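Local coordinates for protein polysaccharide deacetylase (Streptococcus pyogenes, PDB 6DQ3) that removes N-acetyl groups from the cell wall linkage unit of streptococcal rhamnopolysaccharides, as a zinc-containing deacetylase of the carbohydrate esterase 4 family, at residues E141-P145 against D146-T150; E151-D154 against S155-L159. One frame throughout, in Å; residues are numbered along the deposited sequence.

Contact 1 of 2, residues E141-P145 against D146-T150. With ZN (zinc ion), chain E.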
loop_
_atom_site.group_PDB
_atom_site.type_symbol
_atom_site.label_atom_id
_atom_site.label_comp_id
_atom_site.label_asym_id
_atom_site.label_seq_id
_atom_site.Cartn_x
_atom_site.Cartn_y
_atom_site.Cartn_z
ATOM N N GLU A 141 -18.599 -1.587 0.170
ATOM C CA GLU A 141 -19.703 -1.678 1.116
ATOM C C GLU A 141 -21.060 -1.526 0.448
ATOM O O GLU A 141 -22.047 -2.102 0.918
ATOM C CB GLU A 141 -19.553 -0.589 2.173
ATOM C CG GLU A 141 -19.424 -1.082 3.582
ATOM C CD GLU A 141 -19.510 0.039 4.586
ATOM O OE1 GLU A 141 -18.842 1.074 4.397
ATOM O OE2 GLU A 141 -20.260 -0.117 5.566
ATOM N N GLN A 142 -21.141 -0.727 -0.610
ATOM C CA GLN A 142 -22.399 -0.493 -1.297
ATOM C C GLN A 142 -22.615 -1.464 -2.449
ATOM O O GLN A 142 -23.515 -1.251 -3.266
ATOM C CB GLN A 142 -22.458 0.955 -1.785
ATOM C CG GLN A 142 -22.451 1.979 -0.648
ATOM C CD GLN A 142 -23.501 1.697 0.421
ATOM O OE1 GLN A 142 -24.589 1.201 0.127
ATOM N NE2 GLN A 142 -23.171 2.010 1.670
ATOM N N ALA A 143 -21.819 -2.527 -2.528
ATOM C CA ALA A 143 -21.978 -3.546 -3.552
ATOM C C ALA A 143 -22.564 -4.815 -2.946
ATOM O O ALA A 143 -22.339 -5.123 -1.772
ATOM C CB ALA A 143 -20.642 -3.864 -4.230
ATOM N N SER A 144 -23.337 -5.537 -3.756
ATOM C CA SER A 144 -23.869 -6.827 -3.351
ATOM C C SER A 144 -22.729 -7.816 -3.120
ATOM O O SER A 144 -21.606 -7.601 -3.584
ATOM C CB SER A 144 -24.800 -7.370 -4.427
ATOM O OG SER A 144 -24.064 -7.688 -5.597
ATOM N N PRO A 145 -23.003 -8.924 -2.421
ATOM C CA PRO A 145 -21.944 -9.936 -2.243
ATOM C C PRO A 145 -21.367 -10.445 -3.552
ATOM O O PRO A 145 -20.148 -10.626 -3.654
ATOM C CB PRO A 145 -22.655 -11.052 -1.462
ATOM C CG PRO A 145 -23.735 -10.332 -0.693
ATOM C CD PRO A 145 -24.205 -9.222 -1.613
ATOM N N ASP A 146 -22.206 -10.680 -4.563
ATOM C CA ASP A 146 -21.692 -11.163 -5.842
ATOM C C ASP A 146 -20.761 -10.140 -6.487
ATOM O O ASP A 146 -19.755 -10.509 -7.105
ATOM C CB ASP A 146 -22.843 -11.498 -6.790
ATOM C CG ASP A 146 -23.551 -12.778 -6.418
ATOM O OD1 ASP A 146 -23.061 -13.504 -5.527
ATOM O OD2 ASP A 146 -24.603 -13.062 -7.022
ATOM N N VAL A 147 -21.083 -8.848 -6.364
ATOM C CA VAL A 147 -20.261 -7.823 -7.001
ATOM C C VAL A 147 -18.954 -7.635 -6.238
ATOM O O VAL A 147 -17.886 -7.474 -6.843
ATOM C CB VAL A 147 -21.044 -6.504 -7.126
ATOM C CG1 VAL A 147 -20.136 -5.395 -7.633
ATOM C CG2 VAL A 147 -22.238 -6.680 -8.059
ATOM N N GLN A 148 -19.011 -7.648 -4.902
ATOM C CA GLN A 148 -17.780 -7.593 -4.122
ATOM C C GLN A 148 -16.862 -8.751 -4.483
ATOM O O GLN A 148 -15.642 -8.575 -4.599
ATOM C CB GLN A 148 -18.082 -7.618 -2.624
ATOM C CG GLN A 148 -18.800 -6.405 -2.086
ATOM C CD GLN A 148 -18.672 -6.290 -0.580
ATOM O OE1 GLN A 148 -17.565 -6.236 -0.043
ATOM N NE2 GLN A 148 -19.805 -6.264 0.112
ATOM N N THR A 149 -17.426 -9.947 -4.660
ATOM C CA THR A 149 -16.616 -11.093 -5.052
ATOM C C THR A 149 -15.941 -10.838 -6.397
ATOM O O THR A 149 -14.725 -11.015 -6.537
ATOM C CB THR A 149 -17.481 -12.353 -5.095
ATOM O OG1 THR A 149 -18.128 -12.543 -3.827
ATOM C CG2 THR A 149 -16.637 -13.577 -5.403
ATOM N N THR A 150 -16.709 -10.387 -7.393
ATOM C CA THR A 150 -16.138 -10.114 -8.710
ATOM C C THR A 150 -15.038 -9.061 -8.628
ATOM O O THR A 150 -13.949 -9.240 -9.184
ATOM C CB THR A 150 -17.241 -9.665 -9.673
ATOM O OG1 THR A 150 -18.231 -10.696 -9.782
ATOM C CG2 THR A 150 -16.676 -9.356 -11.060
HETATM ZN ZN ZN E . -18.679 1.972 6.040
#

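Contact 2 of 2, residues E151-D154 against S155-L159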
loop_
_atom_site.group_PDB
_atom_site.type_symbol
_atom_site.label_atom_id
_atom_site.label_comp_id
_atom_site.label_asym_id
_atom_site.label_seq_id
_atom_site.Cartn_x
_atom_site.Cartn_y
_atom_site.Cartn_z
ATOM N N GLU A 151 -15.302 -7.953 -7.930
ATOM C CA GLU A 151 -14.339 -6.858 -7.874
ATOM C C GLU A 151 -13.038 -7.288 -7.208
ATOM O O GLU A 151 -11.953 -6.842 -7.599
ATOM C CB GLU A 151 -14.945 -5.671 -7.129
ATOM C CG GLU A 151 -15.952 -4.879 -7.940
ATOM C CD GLU A 151 -15.292 -4.033 -9.016
ATOM O OE1 GLU A 151 -14.063 -3.815 -8.953
ATOM O OE2 GLU A 151 -16.008 -3.582 -9.930
ATOM N N MET A 152 -13.121 -8.145 -6.194
ATOM C CA MET A 152 -11.936 -8.581 -5.474
ATOM C C MET A 152 -11.282 -9.797 -6.113
ATOM O O MET A 152 -10.072 -9.994 -5.956
ATOM C CB MET A 152 -12.296 -8.900 -4.019
ATOM C CG MET A 152 -12.562 -7.663 -3.164
ATOM S SD MET A 152 -12.745 -8.049 -1.408
ATOM C CE MET A 152 -14.507 -8.394 -1.318
ATOM N N LYS A 153 -12.056 -10.614 -6.827
ATOM C CA LYS A 153 -11.541 -11.840 -7.423
ATOM C C LYS A 153 -10.941 -11.606 -8.804
ATOM O O LYS A 153 -9.839 -12.085 -9.091
ATOM C CB LYS A 153 -12.655 -12.886 -7.537
ATOM C CG LYS A 153 -12.247 -14.157 -8.278
ATOM C CD LYS A 153 -13.416 -15.127 -8.396
ATOM C CE LYS A 153 -12.953 -16.538 -8.741
ATOM N NZ LYS A 153 -12.114 -16.579 -9.968
ATOM N N ASP A 154 -11.671 -10.907 -9.677
ATOM C CA ASP A 154 -11.211 -10.731 -11.049
ATOM C C ASP A 154 -9.920 -9.925 -11.102
ATOM O O ASP A 154 -9.090 -10.140 -11.991
ATOM C CB ASP A 154 -12.287 -10.041 -11.889
ATOM C CG ASP A 154 -13.450 -10.954 -12.232
ATOM O OD1 ASP A 154 -13.417 -12.152 -11.879
ATOM O OD2 ASP A 154 -14.405 -10.459 -12.866
ATOM N N SER A 155 -9.751 -8.982 -10.174
ATOM C CA SER A 155 -8.531 -8.185 -10.129
ATOM C C SER A 155 -7.353 -9.010 -9.629
ATOM O O SER A 155 -6.243 -8.891 -10.154
ATOM C CB SER A 155 -8.753 -6.963 -9.241
ATOM O OG SER A 155 -9.303 -7.343 -7.992
ATOM N N LYS A 156 -7.577 -9.856 -8.620
ATOM C CA LYS A 156 -6.527 -10.763 -8.168
ATOM C C LYS A 156 -6.116 -11.711 -9.285
ATOM O O LYS A 156 -4.924 -11.947 -9.511
ATOM C CB LYS A 156 -6.998 -11.555 -6.946
ATOM C CG LYS A 156 -6.087 -12.731 -6.584
ATOM C CD LYS A 156 -6.396 -13.279 -5.197
ATOM C CE LYS A 156 -5.809 -14.670 -4.980
ATOM N NZ LYS A 156 -4.340 -14.731 -5.191
ATOM N N ASP A 157 -7.097 -12.281 -9.990
ATOM C CA ASP A 157 -6.772 -13.182 -11.090
ATOM C C ASP A 157 -5.965 -12.466 -12.164
ATOM O O ASP A 157 -5.092 -13.073 -12.794
ATOM C CB ASP A 157 -8.046 -13.776 -11.688
ATOM C CG ASP A 157 -8.755 -14.717 -10.732
ATOM O OD1 ASP A 157 -8.103 -15.216 -9.791
ATOM O OD2 ASP A 157 -9.964 -14.959 -10.924
ATOM N N TYR A 158 -6.241 -11.179 -12.381
ATOM C CA TYR A 158 -5.506 -10.401 -13.372
ATOM C C TYR A 158 -4.054 -10.208 -12.948
ATOM O O TYR A 158 -3.132 -10.489 -13.719
ATOM C CB TYR A 158 -6.211 -9.056 -13.574
ATOM C CG TYR A 158 -5.559 -8.113 -14.562
ATOM C CD1 TYR A 158 -5.859 -8.174 -15.919
ATOM C CD2 TYR A 158 -4.666 -7.145 -14.131
ATOM C CE1 TYR A 158 -5.263 -7.298 -16.826
ATOM C CE2 TYR A 158 -4.069 -6.267 -15.027
ATOM C CZ TYR A 158 -4.369 -6.347 -16.368
ATOM O OH TYR A 158 -3.768 -5.467 -17.246
ATOM N N LEU A 159 -3.830 -9.738 -11.721
ATOM C CA LEU A 159 -2.463 -9.558 -11.246
ATOM C C LEU A 159 -1.720 -10.888 -11.188
ATOM O O LEU A 159 -0.555 -10.977 -11.594
ATOM C CB LEU A 159 -2.470 -8.890 -9.871
ATOM C CG LEU A 159 -3.066 -7.484 -9.825
ATOM C CD1 LEU A 159 -3.404 -7.092 -8.397
ATOM C CD2 LEU A 159 -2.109 -6.479 -10.442
#

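Contact 1 of 2, residues E141-P145 against D146-T150
Gln-148 folds back over Ala-143 and Ser-144 at an N-capped helix start, where the loop Glu-141 to Ser-144 turns into helix 145-162. Its CB rests near the carbonyl oxygens of Ser-144 and Pro-145, and CG lies 3.4 Å from Ser-144 O and meets Ala-143 CB. Beyond CG the chain runs extended (chi2 -162°), which brings CD to 4.0 Å from Ala-143 O and NE2 to the same oxygen in a weak hydrogen bond. The other end of the amide, OE1, is hydrogen-bonded to Thr-181 of helix 179-187, joining the helix start to a second helix.

Ser-144 supplies the cap: with chi1 at 67°, OG lies between its backbone N and carbonyl carbon and accepts from Val-147 N at 3.3 Å. The methyl of Ala-143 fits against Val-147 CG1 (3.8 Å), an apolar touch between the residue before the cap and the first turn. At the loop's beginning, Glu-141 turns away from the helix and binds a zinc ion through OE1 at 1.9 Å, a metal other than that held by Asp-78, His-133 and His-137. Pro-145 O is gripped twice by Thr-149, its N and OG1 (2.8 Å) arriving from opposite faces of the carbonyl plane.

Contact 2 of 2, residues E151-D154 against S155-L159
The carboxylate of Asp-157 carries the carbonyl oxygen of Lys-153 over one face, with Lys-153 O 3.3 Å from Asp-157 CG. The ammonium group of Lys-153 approaches differently, using the syn lone pair of OD2 in a salt bridge of 2.9 Å between NZ and OD2. Lys-153 gets there by leaving its backbone with CG anti to N (chi1 174°), staying extended and bending only at its last torsion (-55°). A second carboxylate, that of Asp-154, brings OD1 to 4.6 Å from Asp-157 OD2; the lysine probably eases this clustering of negative charge. The ring of Tyr-158 leads away from the preceding turn and packs on helix 104-108.

On the buried flank, Ser-155 OG is hydrogen-bonded to Asp-132 at the end of strand 128-132 and also lies 2.7 Å from Glu-151 O. Glu-151 OE1 accepts a hydrogen bond from Asn-136 N in the loop after that strand, while Lys-156 forms a salt bridge with Asp-160. The backbone is bonded i to i+4 here, as in Asp-157 N to Lys-153 O at 2.9 Å. The result is an alpha helix with an i to i+4 Lys-Asp salt bridge on its exposed side and buried polar groups setting its other side into the fold.

Both contacts use helix 145-162, which follows strand 128-132 and precedes strand 169-171: contact 1 spans its start and the loop before it, contact 2 lies wholly on it. They come in series: contact 1 closes at residue 150 and contact 2 opens at 151, with centres about 13 Å apart. The helix climbs inward, since the centre of contact 1 is about 22 Å from the centre of the chain and that of contact 2 about 16 Å. Helix 179-187 is touched from both, by Gln-148 and Thr-149 in the first and by Met-152 in the second. One helix thus runs from a capped surface end to a half-buried middle that reaches Asp-132, next to the zinc ligand His-133.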